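PDB 2OWA: arfgap-like finger domain containing protein from Cryptosporidium parvum Iowa II, which probably activates the GTPase activity of ADP-ribosylation factors through a zinc-binding ArfGAP domain, the part of the protein that this chain contains. Local coordinates for residues V90-G95 against L132-I136. Numbering follows the deposited sequence.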
ATOM      1  N   VAL A  90      -8.824   2.586   6.182  1.00 19.41           N
ATOM      2  CA  VAL A  90      -8.309   3.795   6.864  1.00 18.59           C
ATOM      3  C   VAL A  90      -6.805   3.886   6.640  1.00 20.13           C
ATOM      4  O   VAL A  90      -6.260   4.979   6.409  1.00 21.09           O
ATOM      5  CB  VAL A  90      -8.587   3.743   8.368  1.00 19.31           C
ATOM      6  CG1 VAL A  90      -7.915   4.969   9.101  1.00 17.27           C
ATOM      7  CG2 VAL A  90     -10.117   3.640   8.631  1.00 16.09           C
ATOM      8  N   ARG A  91      -6.133   2.733   6.729  1.00 19.72           N
ATOM      9  CA  ARG A  91      -4.685   2.651   6.576  1.00 20.07           C
ATOM     10  C   ARG A  91      -4.254   3.115   5.193  1.00 18.98           C
ATOM     11  O   ARG A  91      -3.332   3.908   5.079  1.00 19.05           O
ATOM     12  CB  ARG A  91      -4.141   1.226   6.862  1.00 20.10           C
ATOM     13  CG  ARG A  91      -2.621   1.120   6.649  1.00 21.06           C
ATOM     14  CD  ARG A  91      -2.109  -0.277   6.922  1.00 21.76           C
ATOM     15  NE  ARG A  91      -0.656  -0.355   7.064  1.00 22.84           N
ATOM     16  CZ  ARG A  91      -0.017  -0.278   8.232  1.00 24.67           C
ATOM     17  NH1 ARG A  91      -0.699  -0.116   9.361  1.00 26.05           N
ATOM     18  NH2 ARG A  91       1.303  -0.392   8.288  1.00 24.39           N
ATOM     19  N   MET A  92      -4.942   2.648   4.150  1.00 17.14           N
ATOM     20  CA  MET A  92      -4.693   3.100   2.807  1.00 16.32           C
ATOM     21  C   MET A  92      -4.950   4.607   2.629  1.00 16.57           C
ATOM     22  O   MET A  92      -4.273   5.272   1.862  1.00 15.85           O
ATOM     23  CB  MET A  92      -5.548   2.285   1.824  1.00 16.89           C
ATOM     24  CG  MET A  92      -5.099   0.823   1.636  1.00 17.16           C
ATOM     25  SD  MET A  92      -3.344   0.499   1.399  1.00 21.40           S
ATOM     26  CE  MET A  92      -3.036   1.325  -0.147  1.00 22.68           C
ATOM     27  N   ASP A  93      -5.925   5.115   3.377  1.00 17.39           N
ATOM     28  CA  ASP A  93      -6.370   6.489   3.292  1.00 18.93           C
ATOM     29  C   ASP A  93      -5.310   7.415   3.890  1.00 19.01           C
ATOM     30  O   ASP A  93      -4.986   8.453   3.286  1.00 19.83           O
ATOM     31  CB  ASP A  93      -7.706   6.650   4.030  1.00 18.37           C
ATOM     32  CG  ASP A  93      -8.416   7.975   3.694  1.00 23.63           C
ATOM     33  OD1 ASP A  93      -7.865   8.805   2.926  1.00 24.65           O
ATOM     34  OD2 ASP A  93      -9.543   8.184   4.227  1.00 25.34           O
ATOM     35  N   ILE A  94      -4.743   7.033   5.038  1.00 19.57           N
ATOM     36  CA  ILE A  94      -3.693   7.877   5.681  1.00 19.66           C
ATOM     37  C   ILE A  94      -2.296   7.684   5.088  1.00 20.54           C
ATOM     38  O   ILE A  94      -1.393   8.514   5.324  1.00 21.97           O
ATOM     39  CB  ILE A  94      -3.649   7.724   7.223  1.00 19.28           C
ATOM     40  CG1 ILE A  94      -3.317   6.282   7.629  1.00 19.46           C
ATOM     41  CG2 ILE A  94      -4.953   8.177   7.863  1.00 17.87           C
ATOM     42  CD1 ILE A  94      -1.930   6.095   8.067  1.00 24.00           C
ATOM     43  N   GLY A  95      -2.125   6.600   4.329  1.00 20.47           N
ATOM     44  CA  GLY A  95      -0.877   6.326   3.639  1.00 19.63           C
ATOM     45  C   GLY A  95      -0.875   6.882   2.219  1.00 19.15           C
ATOM     46  O   GLY A  95      -1.095   8.071   1.987  1.00 19.56           O
ATOM     47  N   LEU A 132       2.650   4.098  10.401  1.00 21.34           N
ATOM     48  CA  LEU A 132       1.287   3.934   9.949  1.00 21.49           C
ATOM     49  C   LEU A 132       0.411   3.241  10.991  1.00 22.06           C
ATOM     50  O   LEU A 132      -0.726   3.657  11.173  1.00 21.26           O
ATOM     51  CB  LEU A 132       1.246   3.181   8.632  1.00 21.59           C
ATOM     52  CG  LEU A 132       1.861   3.844   7.385  1.00 22.31           C
ATOM     53  CD1 LEU A 132       1.520   2.894   6.220  1.00 23.10           C
ATOM     54  CD2 LEU A 132       1.377   5.307   7.094  1.00 21.92           C
ATOM     55  N   ASP A 133       0.952   2.207  11.666  1.00 22.60           N
ATOM     56  CA  ASP A 133       0.238   1.469  12.729  1.00 24.19           C
ATOM     57  C   ASP A 133      -0.168   2.423  13.844  1.00 24.23           C
ATOM     58  O   ASP A 133      -1.284   2.362  14.370  1.00 24.70           O
ATOM     59  CB  ASP A 133       1.146   0.407  13.380  1.00 24.01           C
ATOM     60  CG  ASP A 133       1.445  -0.750  12.491  1.00 27.40           C
ATOM     61  OD1 ASP A 133       0.815  -0.863  11.398  1.00 29.13           O
ATOM     62  OD2 ASP A 133       2.306  -1.584  12.914  1.00 29.11           O
ATOM     63  N   SER A 134       0.779   3.271  14.217  1.00 24.65           N
ATOM     64  CA  SER A 134       0.576   4.276  15.219  1.00 26.54           C
ATOM     65  C   SER A 134      -0.517   5.296  14.822  1.00 27.24           C
ATOM     66  O   SER A 134      -1.321   5.692  15.657  1.00 27.72           O
ATOM     67  CB  SER A 134       1.888   4.970  15.465  1.00 26.82           C
ATOM     68  OG  SER A 134       1.885   5.505  16.751  1.00 31.85           O
ATOM     69  N   GLU A 135      -0.565   5.689  13.552  1.00 27.63           N
ATOM     70  CA  GLU A 135      -1.627   6.587  13.047  1.00 29.11           C
ATOM     71  C   GLU A 135      -3.032   6.014  13.152  1.00 30.04           C
ATOM     72  O   GLU A 135      -3.973   6.743  13.441  1.00 30.19           O
ATOM     73  CB  GLU A 135      -1.390   6.926  11.586  1.00 29.38           C
ATOM     74  CG  GLU A 135      -0.230   7.816  11.346  1.00 30.35           C
ATOM     75  CD  GLU A 135      -0.659   9.243  11.349  1.00 34.24           C
ATOM     76  OE1 GLU A 135      -0.755   9.821  12.458  1.00 34.30           O
ATOM     77  OE2 GLU A 135      -0.913   9.769  10.239  1.00 33.99           O
ATOM     78  N   ILE A 136      -3.168   4.717  12.883  1.00 30.25           N
ATOM     79  CA  ILE A 136      -4.459   4.075  12.883  1.00 31.28           C
ATOM     80  C   ILE A 136      -4.872   3.507  14.248  1.00 32.63           C
ATOM     81  O   ILE A 136      -5.965   2.944  14.350  1.00 33.83           O
ATOM     82  CB  ILE A 136      -4.580   2.957  11.794  1.00 30.76           C
ATOM     83  CG1 ILE A 136      -3.570   1.815  12.072  1.00 31.24           C
ATOM     84  CG2 ILE A 136      -4.460   3.557  10.416  1.00 29.31           C
ATOM     85  CD1 ILE A 136      -3.666   0.531  11.160  1.00 30.81           C
TER
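Helix-helix packing within the ArfGAP domain, away from its zinc site, brings R91 of helix 86-94 against L132 and D133 in the last turn of helix 123-135 and I136 next to it in sequence. The R91 chain is extended, with CG anti to the backbone N (chi1 178°), and this reach carries its guanidinium to the second helix, although even the nearest pair of CA atoms, R91 CA and I136 CA, is 6.5 Å apart. There R91 NH1 forms a salt bridge with D133 OD1 at 2.6 Å, meeting the oxygen nearly along its C-O axis. The fit is not coplanar: guanidinium and carboxylate planes are 51° apart, and R91 NH2 adds to the same OD1 only a weak bond of 3.2 Å. L132 CB sits over one guanidinium face, 3.5 Å above the plane and displaced toward the rim, while I136 CD1 lies at the edge, in plane, 3.5 Å from R91 NH1.

An apolar patch continues the interface. I94 CD1 reaches L132 CD2 at 3.5 Å, the two side chains running antiparallel alongside each other, and also touches E135 CB at 3.7 Å. I136 CG2 touches V90 CG1 at 4.0 Å and lies near I94 CG1. The carboxylate of E135 turns to R99, which also binds the carbonyl of I94.

Beyond D133, R91 NE bonds to the carbonyl of L52, and NH2 to those of S53 and K129. Three carbonyls and one carboxylate thus fix the rotation of a buried guanidinium, whose charge they would be expected to stabilise, tying both helices to the 52-53 loop.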